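Local coordinates for acinetobacter secreted protease CpaA (PDB 6O38), which is a zinc metalloprotease secreted by Acinetobacter, probably through the type II pathway, and is captured here in complex with its chaperone CpaB, at residues L36-N41 with Y80-N85; F175-Y178 with K183-P186; R360-A365 with T369-T374; W472-I475 with Y480-I483. All coordinates share one frame; numbering follows the deposited sequence.

Interaction 1: L36-N41 with Y80-N85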
loop_
_atom_site.group_PDB
_atom_site.type_symbol
_atom_site.label_atom_id
_atom_site.label_comp_id
_atom_site.label_asym_id
_atom_site.label_seq_id
_atom_site.Cartn_x
_atom_site.Cartn_y
_atom_site.Cartn_z
ATOM N N LEU A 36 22.880 2.735 -7.653
ATOM C CA LEU A 36 23.554 2.572 -8.930
ATOM C C LEU A 36 22.528 2.530 -10.055
ATOM O O LEU A 36 21.354 2.215 -9.843
ATOM C CB LEU A 36 24.406 1.293 -8.959
ATOM C CG LEU A 36 25.708 1.235 -8.152
ATOM C CD1 LEU A 36 25.448 1.122 -6.657
ATOM C CD2 LEU A 36 26.573 0.079 -8.630
ATOM N N SER A 37 22.987 2.849 -11.263
ATOM C CA SER A 37 22.125 2.829 -12.435
ATOM C C SER A 37 22.972 2.608 -13.678
ATOM O O SER A 37 24.146 2.983 -13.724
ATOM C CB SER A 37 21.320 4.127 -12.567
ATOM O OG SER A 37 22.175 5.236 -12.785
ATOM N N LEU A 38 22.357 1.986 -14.690
ATOM C CA LEU A 38 22.968 1.725 -15.983
ATOM C C LEU A 38 22.643 2.851 -16.962
ATOM O O LEU A 38 21.583 3.479 -16.867
ATOM C CB LEU A 38 22.476 0.394 -16.544
ATOM C CG LEU A 38 22.799 -0.843 -15.702
ATOM C CD1 LEU A 38 22.204 -2.093 -16.328
ATOM C CD2 LEU A 38 24.303 -0.996 -15.523
ATOM N N PRO A 39 23.536 3.134 -17.909
ATOM C CA PRO A 39 23.298 4.255 -18.826
ATOM C C PRO A 39 22.238 3.918 -19.863
ATOM O O PRO A 39 22.152 2.790 -20.351
ATOM C CB PRO A 39 24.667 4.474 -19.478
ATOM C CG PRO A 39 25.303 3.126 -19.440
ATOM C CD PRO A 39 24.830 2.477 -18.165
ATOM N N THR A 40 21.423 4.922 -20.196
ATOM C CA THR A 40 20.410 4.748 -21.232
ATOM C C THR A 40 21.036 4.757 -22.621
ATOM O O THR A 40 20.724 3.902 -23.458
ATOM C CB THR A 40 19.342 5.839 -21.115
ATOM O OG1 THR A 40 19.970 7.097 -20.839
ATOM C CG2 THR A 40 18.360 5.507 -20.001
ATOM N N ASN A 41 21.918 5.717 -22.884
ATOM C CA ASN A 41 22.637 5.750 -24.150
ATOM C C ASN A 41 23.715 4.673 -24.155
ATOM O O ASN A 41 24.532 4.598 -23.232
ATOM C CB ASN A 41 23.258 7.130 -24.366
ATOM C CG ASN A 41 23.034 7.659 -25.769
ATOM O OD1 ASN A 41 22.167 7.175 -26.497
ATOM N ND2 ASN A 41 23.814 8.663 -26.154
ATOM N N TYR A 80 27.096 -9.160 -11.134
ATOM C CA TYR A 80 26.029 -8.985 -12.109
ATOM C C TYR A 80 26.619 -8.557 -13.446
ATOM O O TYR A 80 27.510 -7.706 -13.497
ATOM C CB TYR A 80 25.015 -7.945 -11.631
ATOM C CG TYR A 80 24.249 -8.357 -10.398
ATOM C CD1 TYR A 80 23.081 -9.100 -10.502
ATOM C CD2 TYR A 80 24.690 -8.004 -9.131
ATOM C CE1 TYR A 80 22.374 -9.482 -9.379
ATOM C CE2 TYR A 80 23.988 -8.379 -7.999
ATOM C CZ TYR A 80 22.832 -9.119 -8.130
ATOM O OH TYR A 80 22.128 -9.498 -7.010
ATOM N N GLN A 81 26.118 -9.151 -14.526
ATOM C CA GLN A 81 26.607 -8.874 -15.870
ATOM C C GLN A 81 25.431 -8.529 -16.770
ATOM O O GLN A 81 24.439 -9.264 -16.809
ATOM C CB GLN A 81 27.376 -10.071 -16.438
ATOM C CG GLN A 81 28.087 -9.788 -17.751
ATOM C CD GLN A 81 28.782 -11.013 -18.309
ATOM O OE1 GLN A 81 29.832 -10.910 -18.944
ATOM N NE2 GLN A 81 28.197 -12.184 -18.079
ATOM N N PHE A 82 25.544 -7.415 -17.490
ATOM C CA PHE A 82 24.504 -6.955 -18.399
ATOM C C PHE A 82 25.086 -6.748 -19.788
ATOM O O PHE A 82 26.231 -6.309 -19.934
ATOM C CB PHE A 82 23.866 -5.649 -17.906
ATOM C CG PHE A 82 23.145 -5.780 -16.596
ATOM C CD1 PHE A 82 21.808 -6.139 -16.558
ATOM C CD2 PHE A 82 23.802 -5.536 -15.402
ATOM C CE1 PHE A 82 21.141 -6.258 -15.353
ATOM C CE2 PHE A 82 23.141 -5.654 -14.194
ATOM C CZ PHE A 82 21.809 -6.015 -14.171
ATOM N N ILE A 83 24.292 -7.070 -20.806
ATOM C CA ILE A 83 24.650 -6.836 -22.200
ATOM C C ILE A 83 23.512 -6.059 -22.844
ATOM O O ILE A 83 22.364 -6.522 -22.845
ATOM C CB ILE A 83 24.914 -8.145 -22.963
ATOM C CG1 ILE A 83 26.115 -8.881 -22.366
ATOM C CG2 ILE A 83 25.141 -7.863 -24.441
ATOM C CD1 ILE A 83 26.476 -10.156 -23.096
ATOM N N PHE A 84 23.824 -4.884 -23.383
ATOM C CA PHE A 84 22.807 -4.027 -23.970
ATOM C C PHE A 84 22.195 -4.690 -25.205
ATOM O O PHE A 84 22.681 -5.707 -25.711
ATOM C CB PHE A 84 23.401 -2.663 -24.325
ATOM C CG PHE A 84 22.374 -1.583 -24.529
ATOM C CD1 PHE A 84 21.683 -1.054 -23.452
ATOM C CD2 PHE A 84 22.108 -1.090 -25.796
ATOM C CE1 PHE A 84 20.740 -0.060 -23.635
ATOM C CE2 PHE A 84 21.168 -0.095 -25.986
ATOM C CZ PHE A 84 20.483 0.421 -24.904
ATOM N N ASN A 85 21.104 -4.101 -25.688
ATOM C CA ASN A 85 20.406 -4.616 -26.863
ATOM C C ASN A 85 19.684 -3.452 -27.527
ATOM O O ASN A 85 18.719 -2.925 -26.968
ATOM C CB ASN A 85 19.429 -5.723 -26.480
ATOM C CG ASN A 85 18.750 -6.345 -27.683
ATOM O OD1 ASN A 85 17.754 -5.825 -28.186
ATOM N ND2 ASN A 85 19.284 -7.468 -28.149
#
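Leu38 lays its side chain on Phe82 and gives its carbonyl oxygen to Asn64 ND2, while the next oxygen along, Pro39 O, takes Trp91 NE1; these two oxygens find their partners outside the contact, and no hydrogen bond crosses it. The contact lies between the two layers of the first StcE-type beta-sandwich domain. Strand 35-37 belongs to a small sheet with strands 58-61 and 71-74, whereas strand 79-85 runs between strands 47-52 and 90-98. Backbones therefore stay well apart, with Leu38 CA 9.1 Å from Phe82 CA, and side chains fill the gap. Leu38 stretches fully, its CD1 anti to CA (chi2 177°), and presses this one methyl onto a face of the Phe82 ring as a CH-pi contact. CD1 sits 3.9 Å from the centroid of the Phe82 ring and 16° off its normal, slightly displaced toward the CB end, so that Phe82 CG is its nearest ring atom at 3.8 Å. Two residues on, Phe84 points into the same gap but is turned the other way about its first torsion, CG anti to the backbone N (chi1 -162°). Its ring makes an edge-to-face pair with Trp91, and across the contact it meets backbone instead of a side chain: Thr40 O approaches obliquely, 3.8 Å from Phe84 CZ.

Interaction 2: F175-Y178 with K183-P186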
loop_
_atom_site.group_PDB
_atom_site.type_symbol
_atom_site.label_atom_id
_atom_site.label_comp_id
_atom_site.label_asym_id
_atom_site.label_seq_id
_atom_site.Cartn_x
_atom_site.Cartn_y
_atom_site.Cartn_z
ATOM N N PHE A 175 11.102 -16.100 -7.475
ATOM C CA PHE A 175 10.927 -16.402 -6.063
ATOM C C PHE A 175 12.060 -15.786 -5.254
ATOM O O PHE A 175 13.196 -15.689 -5.724
ATOM C CB PHE A 175 10.896 -17.915 -5.803
ATOM C CG PHE A 175 9.726 -18.619 -6.426
ATOM C CD1 PHE A 175 8.516 -18.703 -5.757
ATOM C CD2 PHE A 175 9.844 -19.214 -7.670
ATOM C CE1 PHE A 175 7.441 -19.357 -6.325
ATOM C CE2 PHE A 175 8.772 -19.871 -8.242
ATOM C CZ PHE A 175 7.570 -19.942 -7.568
ATOM N N LYS A 176 11.740 -15.377 -4.028
ATOM C CA LYS A 176 12.737 -14.932 -3.066
ATOM C C LYS A 176 12.544 -15.712 -1.775
ATOM O O LYS A 176 11.416 -15.846 -1.291
ATOM C CB LYS A 176 12.637 -13.425 -2.804
ATOM C CG LYS A 176 13.756 -12.876 -1.930
ATOM C CD LYS A 176 13.888 -11.368 -2.069
ATOM C CE LYS A 176 12.708 -10.643 -1.444
ATOM N NZ LYS A 176 12.926 -9.170 -1.394
ATOM N N TYR A 177 13.642 -16.223 -1.224
ATOM C CA TYR A 177 13.592 -17.063 -0.034
ATOM C C TYR A 177 13.625 -16.202 1.222
ATOM O O TYR A 177 14.495 -15.338 1.369
ATOM C CB TYR A 177 14.755 -18.055 -0.030
ATOM C CG TYR A 177 14.688 -19.075 1.084
ATOM C CD1 TYR A 177 13.861 -20.186 0.983
ATOM C CD2 TYR A 177 15.454 -18.930 2.233
ATOM C CE1 TYR A 177 13.796 -21.123 1.997
ATOM C CE2 TYR A 177 15.396 -19.861 3.253
ATOM C CZ TYR A 177 14.565 -20.956 3.129
ATOM O OH TYR A 177 14.503 -21.886 4.141
ATOM N N TYR A 178 12.675 -16.443 2.122
ATOM C CA TYR A 178 12.598 -15.758 3.408
ATOM C C TYR A 178 12.932 -16.767 4.500
ATOM O O TYR A 178 12.150 -17.689 4.760
ATOM C CB TYR A 178 11.213 -15.153 3.627
ATOM C CG TYR A 178 10.932 -13.913 2.809
ATOM C CD1 TYR A 178 10.764 -13.987 1.432
ATOM C CD2 TYR A 178 10.823 -12.669 3.416
ATOM C CE1 TYR A 178 10.502 -12.857 0.682
ATOM C CE2 TYR A 178 10.562 -11.533 2.673
ATOM C CZ TYR A 178 10.402 -11.632 1.307
ATOM O OH TYR A 178 10.141 -10.504 0.563
ATOM N N LYS A 183 10.448 -20.325 3.521
ATOM C CA LYS A 183 9.608 -20.529 2.350
ATOM C C LYS A 183 10.097 -19.658 1.205
ATOM O O LYS A 183 10.568 -18.539 1.422
ATOM C CB LYS A 183 8.140 -20.199 2.654
ATOM C CG LYS A 183 7.461 -21.162 3.612
ATOM C CD LYS A 183 7.429 -22.570 3.046
ATOM C CE LYS A 183 6.727 -23.526 3.992
ATOM N NZ LYS A 183 5.360 -23.863 3.511
ATOM N N TRP A 184 9.982 -20.181 -0.013
ATOM C CA TRP A 184 10.161 -19.371 -1.210
ATOM C C TRP A 184 8.881 -18.589 -1.469
ATOM O O TRP A 184 7.800 -19.178 -1.585
ATOM C CB TRP A 184 10.513 -20.251 -2.408
ATOM C CG TRP A 184 11.872 -20.872 -2.323
ATOM C CD1 TRP A 184 12.186 -22.088 -1.789
ATOM C CD2 TRP A 184 13.103 -20.310 -2.793
ATOM N NE1 TRP A 184 13.536 -22.316 -1.894
ATOM C CE2 TRP A 184 14.122 -21.239 -2.507
ATOM C CE3 TRP A 184 13.441 -19.110 -3.426
ATOM C CZ2 TRP A 184 15.457 -21.007 -2.833
ATOM C CZ3 TRP A 184 14.767 -18.881 -3.748
ATOM C CH2 TRP A 184 15.758 -19.826 -3.452
ATOM N N VAL A 185 8.996 -17.274 -1.557
ATOM C CA VAL A 185 7.851 -16.375 -1.686
ATOM C C VAL A 185 7.836 -15.821 -3.104
ATOM O O VAL A 185 8.861 -15.310 -3.568
ATOM C CB VAL A 185 7.904 -15.231 -0.656
ATOM C CG1 VAL A 185 6.786 -14.240 -0.908
ATOM C CG2 VAL A 185 7.817 -15.789 0.756
ATOM N N PRO A 186 6.715 -15.904 -3.822
ATOM C CA PRO A 186 6.665 -15.351 -5.182
ATOM C C PRO A 186 6.748 -13.831 -5.158
ATOM O O PRO A 186 5.999 -13.165 -4.440
ATOM C CB PRO A 186 5.310 -15.833 -5.721
ATOM C CG PRO A 186 4.830 -16.878 -4.757
ATOM C CD PRO A 186 5.459 -16.568 -3.439
#
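Tyr177 and Trp184 interlock on one side of a two-stranded ladder in which Phe175-Tyr178 and Lys183-Pro186 run antiparallel, their axes 4.3 Å apart. The indole lies broad and flat, and two bumps of the tyrosine fill its face: CB stands over the six-membered ring, 3.7 Å from the centroid of that ring of Trp184, and the CD1 edge comes down on the five-membered ring in an edge-to-face pair with planes at 60°. The tyrosine can do both because its CG is anti to the backbone N (chi1 -173°), which swings the phenol across the neighbouring strand. Phe175 extends this packed side. Its CB abuts the near side of the six-membered ring, 3.7 Å from Trp184 CE3, and its CE1 rides against the proline ring, 3.9 Å from Pro186 CG. On the other side of the ladder Val185 supplies the bump, pushing CG2 to 3.5 Å from Tyr178 CD1 while the phenol crosses it at about a right angle. Tyr178 OH turns to Glu187, and Trp184 NE1 bonds Pro133 O. Lys176 and Val185 exchange two nearly straight backbone bonds, the shorter from Val185 N to Lys176 O at 2.8 Å. Phe175 pairs edge-to-face with Phe165 and Trp184 packs on Val142; the alternation of hydrogen-bonded and non-hydrogen-bonded pairs marks a beta hairpin in the second StcE-type beta-sandwich domain.

Interaction 3: R360-A365 with T369-T374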
loop_
_atom_site.group_PDB
_atom_site.type_symbol
_atom_site.label_atom_id
_atom_site.label_comp_id
_atom_site.label_asym_id
_atom_site.label_seq_id
_atom_site.Cartn_x
_atom_site.Cartn_y
_atom_site.Cartn_z
ATOM N N ARG A 360 -20.220 5.513 5.779
ATOM C CA ARG A 360 -20.305 4.361 4.895
ATOM C C ARG A 360 -21.620 3.631 5.128
ATOM O O ARG A 360 -22.062 3.473 6.270
ATOM C CB ARG A 360 -19.127 3.396 5.098
ATOM C CG ARG A 360 -19.147 2.202 4.148
ATOM C CD ARG A 360 -17.846 1.414 4.174
ATOM N NE ARG A 360 -17.704 0.617 5.388
ATOM C CZ ARG A 360 -16.907 0.939 6.401
ATOM N NH1 ARG A 360 -16.174 2.043 6.345
ATOM N NH2 ARG A 360 -16.841 0.156 7.469
ATOM N N PHE A 361 -22.243 3.198 4.035
ATOM C CA PHE A 361 -23.469 2.420 4.080
ATOM C C PHE A 361 -23.274 1.153 3.263
ATOM O O PHE A 361 -22.552 1.148 2.262
ATOM C CB PHE A 361 -24.666 3.222 3.545
ATOM C CG PHE A 361 -24.872 4.542 4.236
ATOM C CD1 PHE A 361 -24.230 5.686 3.786
ATOM C CD2 PHE A 361 -25.706 4.640 5.337
ATOM C CE1 PHE A 361 -24.419 6.901 4.421
ATOM C CE2 PHE A 361 -25.898 5.852 5.976
ATOM C CZ PHE A 361 -25.254 6.983 5.517
ATOM N N ILE A 362 -23.919 0.075 3.697
ATOM C CA ILE A 362 -23.809 -1.218 3.033
ATOM C C ILE A 362 -25.211 -1.740 2.753
ATOM O O ILE A 362 -26.131 -1.549 3.558
ATOM C CB ILE A 362 -22.989 -2.226 3.871
ATOM C CG1 ILE A 362 -22.726 -3.507 3.074
ATOM C CG2 ILE A 362 -23.683 -2.538 5.192
ATOM C CD1 ILE A 362 -21.764 -4.460 3.752
ATOM N N TYR A 363 -25.377 -2.382 1.601
ATOM C CA TYR A 363 -26.672 -2.885 1.172
ATOM C C TYR A 363 -26.877 -4.309 1.672
ATOM O O TYR A 363 -25.973 -5.146 1.595
ATOM C CB TYR A 363 -26.782 -2.838 -0.353
ATOM C CG TYR A 363 -28.187 -3.015 -0.880
ATOM C CD1 TYR A 363 -29.119 -1.990 -0.779
ATOM C CD2 TYR A 363 -28.577 -4.199 -1.492
ATOM C CE1 TYR A 363 -30.404 -2.142 -1.262
ATOM C CE2 TYR A 363 -29.862 -4.360 -1.980
ATOM C CZ TYR A 363 -30.770 -3.327 -1.862
ATOM O OH TYR A 363 -32.049 -3.479 -2.344
ATOM N N THR A 364 -28.071 -4.573 2.191
ATOM C CA THR A 364 -28.458 -5.885 2.692
ATOM C C THR A 364 -29.725 -6.345 1.976
ATOM O O THR A 364 -30.277 -5.641 1.125
ATOM C CB THR A 364 -28.675 -5.857 4.209
ATOM O OG1 THR A 364 -29.842 -5.084 4.514
ATOM C CG2 THR A 364 -27.472 -5.248 4.912
ATOM N N ALA A 365 -30.183 -7.548 2.330
ATOM C CA ALA A 365 -31.411 -8.078 1.748
ATOM C C ALA A 365 -32.623 -7.208 2.057
ATOM O O ALA A 365 -33.613 -7.258 1.319
ATOM C CB ALA A 365 -31.655 -9.504 2.243
ATOM N N THR A 369 -28.040 0.018 4.896
ATOM C CA THR A 369 -27.778 -0.170 6.314
ATOM C C THR A 369 -26.547 0.629 6.719
ATOM O O THR A 369 -25.576 0.713 5.961
ATOM C CB THR A 369 -27.595 -1.668 6.628
ATOM O OG1 THR A 369 -28.869 -2.255 6.922
ATOM C CG2 THR A 369 -26.650 -1.893 7.798
ATOM N N VAL A 370 -26.606 1.232 7.910
ATOM C CA VAL A 370 -25.462 1.964 8.442
ATOM C C VAL A 370 -24.293 1.008 8.631
ATOM O O VAL A 370 -24.443 -0.080 9.203
ATOM C CB VAL A 370 -25.844 2.656 9.760
ATOM C CG1 VAL A 370 -24.600 3.047 10.544
ATOM C CG2 VAL A 370 -26.715 3.873 9.487
ATOM N N ASP A 371 -23.113 1.413 8.152
ATOM C CA ASP A 371 -21.932 0.561 8.210
ATOM C C ASP A 371 -20.743 1.244 8.881
ATOM O O ASP A 371 -19.627 0.713 8.823
ATOM C CB ASP A 371 -21.545 0.094 6.799
ATOM C CG ASP A 371 -20.627 -1.119 6.813
ATOM O OD1 ASP A 371 -20.963 -2.116 7.487
ATOM O OD2 ASP A 371 -19.569 -1.074 6.149
ATOM N N SER A 372 -20.944 2.396 9.517
ATOM C CA SER A 372 -19.854 3.069 10.211
ATOM C C SER A 372 -20.431 4.024 11.244
ATOM O O SER A 372 -21.528 4.561 11.071
ATOM C CB SER A 372 -18.948 3.831 9.237
ATOM O OG SER A 372 -19.643 4.900 8.620
ATOM N N TYR A 373 -19.678 4.220 12.324
ATOM C CA TYR A 373 -20.027 5.159 13.380
ATOM C C TYR A 373 -18.948 6.227 13.482
ATOM O O TYR A 373 -17.754 5.922 13.429
ATOM C CB TYR A 373 -20.195 4.446 14.725
ATOM C CG TYR A 373 -21.140 3.268 14.671
ATOM C CD1 TYR A 373 -22.516 3.455 14.731
ATOM C CD2 TYR A 373 -20.660 1.971 14.558
ATOM C CE1 TYR A 373 -23.387 2.383 14.680
ATOM C CE2 TYR A 373 -21.524 0.891 14.506
ATOM C CZ TYR A 373 -22.886 1.104 14.568
ATOM O OH TYR A 373 -23.750 0.033 14.518
ATOM N N THR A 374 -19.371 7.480 13.630
ATOM C CA THR A 374 -18.451 8.609 13.637
ATOM C C THR A 374 -17.972 8.870 15.060
ATOM O O THR A 374 -18.781 9.134 15.956
ATOM C CB THR A 374 -19.119 9.857 13.064
ATOM O OG1 THR A 374 -19.530 9.601 11.715
ATOM C CG2 THR A 374 -18.154 11.032 13.079
HETATM O O HOH W 1 -22.679 5.480 8.662
#
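Ile362 and Thr369 form a hydrogen-bonded antiparallel pair in a hairpin whose touching parts run 148° apart, Ile362 N reaching Thr369 O at 2.9 Å in the carbonyl plane; the return bond from Thr369 N to Ile362 O is weak. Beyond the non-hydrogen-bonded pair Phe361-Val370 the second strand breaks off at Asp371 and Ser372, and the ladder is patched. Asp371 N still bonds Arg360 O, but Arg360 N donates to a side-chain oxygen, Ser372 OG, at 3.0 Å. A water donates to both Arg360 O and Ser372 O, bridging the place where the strands part. At this break the aspartate turns over the first strand and forms a buried salt bridge, Arg360 NE to Asp371 OD2 at 2.6 Å, approached on the anti side of the carboxylate. Guanidinium and carboxylate planes stand 80° apart, so the pair is not a flat two-pronged one, and NH2 adds a weak bond to the same oxygen. A bend at chi3 (74°) turns the guanidinium so that Asp371 O lies over one of its faces. The other carboxylate oxygen, Asp371 OD1, rests 3.6 Å from Ile362 CG2 and has a long, weak ion pair with Arg415. Strand 330-335 flanks strand 358-364, with Lys330 and Val332 around Arg360; beyond strand 367-381 comes strand 416-425, with Tyr417 OH bonding Arg360 NH1 and the preceding Ala414 O bonding NH2, and Tyr373 leans on helix 557-569.

Interaction 4: W472-I475 with Y480-I483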
loop_
_atom_site.group_PDB
_atom_site.type_symbol
_atom_site.label_atom_id
_atom_site.label_comp_id
_atom_site.label_asym_id
_atom_site.label_seq_id
_atom_site.Cartn_x
_atom_site.Cartn_y
_atom_site.Cartn_z
ATOM N N TRP A 472 1.268 6.660 23.772
ATOM C CA TRP A 472 0.537 6.187 24.940
ATOM C C TRP A 472 -0.959 6.293 24.682
ATOM O O TRP A 472 -1.424 7.262 24.077
ATOM C CB TRP A 472 0.910 6.982 26.196
ATOM C CG TRP A 472 2.331 6.791 26.626
ATOM C CD1 TRP A 472 3.377 7.636 26.394
ATOM C CD2 TRP A 472 2.868 5.676 27.346
ATOM N NE1 TRP A 472 4.530 7.120 26.935
ATOM C CE2 TRP A 472 4.244 5.917 27.524
ATOM C CE3 TRP A 472 2.318 4.498 27.862
ATOM C CZ2 TRP A 472 5.078 5.025 28.195
ATOM C CZ3 TRP A 472 3.146 3.614 28.528
ATOM C CH2 TRP A 472 4.511 3.882 28.690
ATOM N N ALA A 473 -1.704 5.292 25.157
ATOM C CA ALA A 473 -3.158 5.272 25.039
ATOM C C ALA A 473 -3.758 4.195 25.936
ATOM O O ALA A 473 -3.269 3.061 25.963
ATOM C CB ALA A 473 -3.585 5.042 23.588
ATOM N N TRP A 474 -4.809 4.540 26.675
ATOM C CA TRP A 474 -5.494 3.561 27.507
ATOM C C TRP A 474 -6.196 2.521 26.643
ATOM O O TRP A 474 -6.836 2.851 25.640
ATOM C CB TRP A 474 -6.502 4.257 28.422
ATOM C CG TRP A 474 -5.887 5.305 29.299
ATOM C CD1 TRP A 474 -5.911 6.654 29.102
ATOM C CD2 TRP A 474 -5.166 5.090 30.519
ATOM N NE1 TRP A 474 -5.242 7.293 30.118
ATOM C CE2 TRP A 474 -4.775 6.356 31.002
ATOM C CE3 TRP A 474 -4.810 3.951 31.248
ATOM C CZ2 TRP A 474 -4.047 6.514 32.180
ATOM C CZ3 TRP A 474 -4.086 4.110 32.417
ATOM C CH2 TRP A 474 -3.714 5.383 32.871
ATOM N N ILE A 475 -6.076 1.257 27.038
ATOM C CA ILE A 475 -6.647 0.144 26.287
ATOM C C ILE A 475 -8.090 -0.065 26.725
ATOM O O ILE A 475 -8.381 -0.125 27.926
ATOM C CB ILE A 475 -5.819 -1.136 26.484
ATOM C CG1 ILE A 475 -4.372 -0.902 26.045
ATOM C CG2 ILE A 475 -6.437 -2.291 25.712
ATOM C CD1 ILE A 475 -3.557 -2.169 25.916
ATOM N N TYR A 480 -14.071 8.293 30.318
ATOM C CA TYR A 480 -13.078 9.000 31.117
ATOM C C TYR A 480 -11.661 8.775 30.604
ATOM O O TYR A 480 -10.821 9.678 30.695
ATOM C CB TYR A 480 -13.185 8.571 32.580
ATOM C CG TYR A 480 -12.106 9.148 33.466
ATOM C CD1 TYR A 480 -12.126 10.487 33.834
ATOM C CD2 TYR A 480 -11.068 8.353 33.935
ATOM C CE1 TYR A 480 -11.141 11.018 34.643
ATOM C CE2 TYR A 480 -10.078 8.877 34.744
ATOM C CZ TYR A 480 -10.120 10.209 35.095
ATOM O OH TYR A 480 -9.136 10.734 35.902
ATOM N N ASN A 481 -11.374 7.592 30.060
ATOM C CA ASN A 481 -10.028 7.233 29.636
ATOM C C ASN A 481 -9.819 7.379 28.134
ATOM O O ASN A 481 -8.762 6.989 27.627
ATOM C CB ASN A 481 -9.704 5.800 30.064
ATOM C CG ASN A 481 -9.507 5.670 31.560
ATOM O OD1 ASN A 481 -8.756 6.432 32.168
ATOM N ND2 ASN A 481 -10.179 4.696 32.163
HETATM N N MSE A 482 -10.788 7.933 27.415
HETATM C CA MSE A 482 -10.683 8.052 25.967
HETATM C C MSE A 482 -9.698 9.151 25.584
HETATM O O MSE A 482 -10.097 10.266 25.249
HETATM C CB MSE A 482 -12.056 8.329 25.350
HETATM C CG MSE A 482 -12.092 8.204 23.838
HETATM SE SE MSE A 482 -11.715 6.393 23.228
HETATM C CE MSE A 482 -11.504 6.757 21.324
ATOM N N ILE A 483 -8.406 8.832 25.640
ATOM C CA ILE A 483 -7.357 9.797 25.324
ATOM C C ILE A 483 -6.149 9.043 24.784
ATOM O O ILE A 483 -5.830 7.941 25.240
ATOM C CB ILE A 483 -6.993 10.654 26.558
ATOM C CG1 ILE A 483 -5.946 11.712 26.198
ATOM C CG2 ILE A 483 -6.511 9.780 27.708
ATOM C CD1 ILE A 483 -5.673 12.701 27.309
#
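Asn481 and Ile483 both close on Trp474 from a chain folded sharply back between them, an inverse gamma turn centred on Met482 (selenomethionine here), with a weak bond from Ile483 N to Asn481 O. No hydrogen bond passes between the segments; one indole, met on a face and on an edge, carries most of the contact. Asn481 OD1 lies over the face, 4.0 Å above the plane and toward the rim, with the amide tilted 39° to the ring and its oxygen bonded to Arg441 NH1; the backbone Asn481 O comes 3.2 Å from Trp474 CD1. Ile483 supplies the edge: CG2 lies in the ring plane, 3.5 Å from Trp474 CD1 and 3.7 Å from Trp474 NE1. With CG1 anti to the backbone N (chi1 -177°), CG2 falls between the backbone N and carbonyl carbon, on the indole side. The indole also meets the ring of His175 of the chaperone CpaB, with planes about 20° apart, so the contact is part of the chaperone interface. Trp474 NE1 bonds Ile437 O at helix 433-439. Strand 471-473, which leads into Trp474, pairs antiparallel with strand 483-487, and Ala473 touches Glu499 on helix 496-504, which carries zinc ligands His498 and His502.

How the interactions relate
The four contacts follow one another along the chain without touching. Interactions 1 and 2 belong to successive beta-sandwich domains, yet 1 packs one sheet layer on the other mainly through apolar side chains, whereas 2 joins adjacent strands by backbone bonds and aromatic rings. Interaction 3, in the last such domain, is likewise a hairpin, but a break in its second strand replaces ring packing with a salt bridge and a water. Interactions 1 and 4 are buried and lack hydrogen bonds across them; 2 and 3 are partly buried. Interaction 4 alone lies in the protease domain, about 9 Å from interaction 3 between nearest atoms, beside both the zinc-site helix and CpaB.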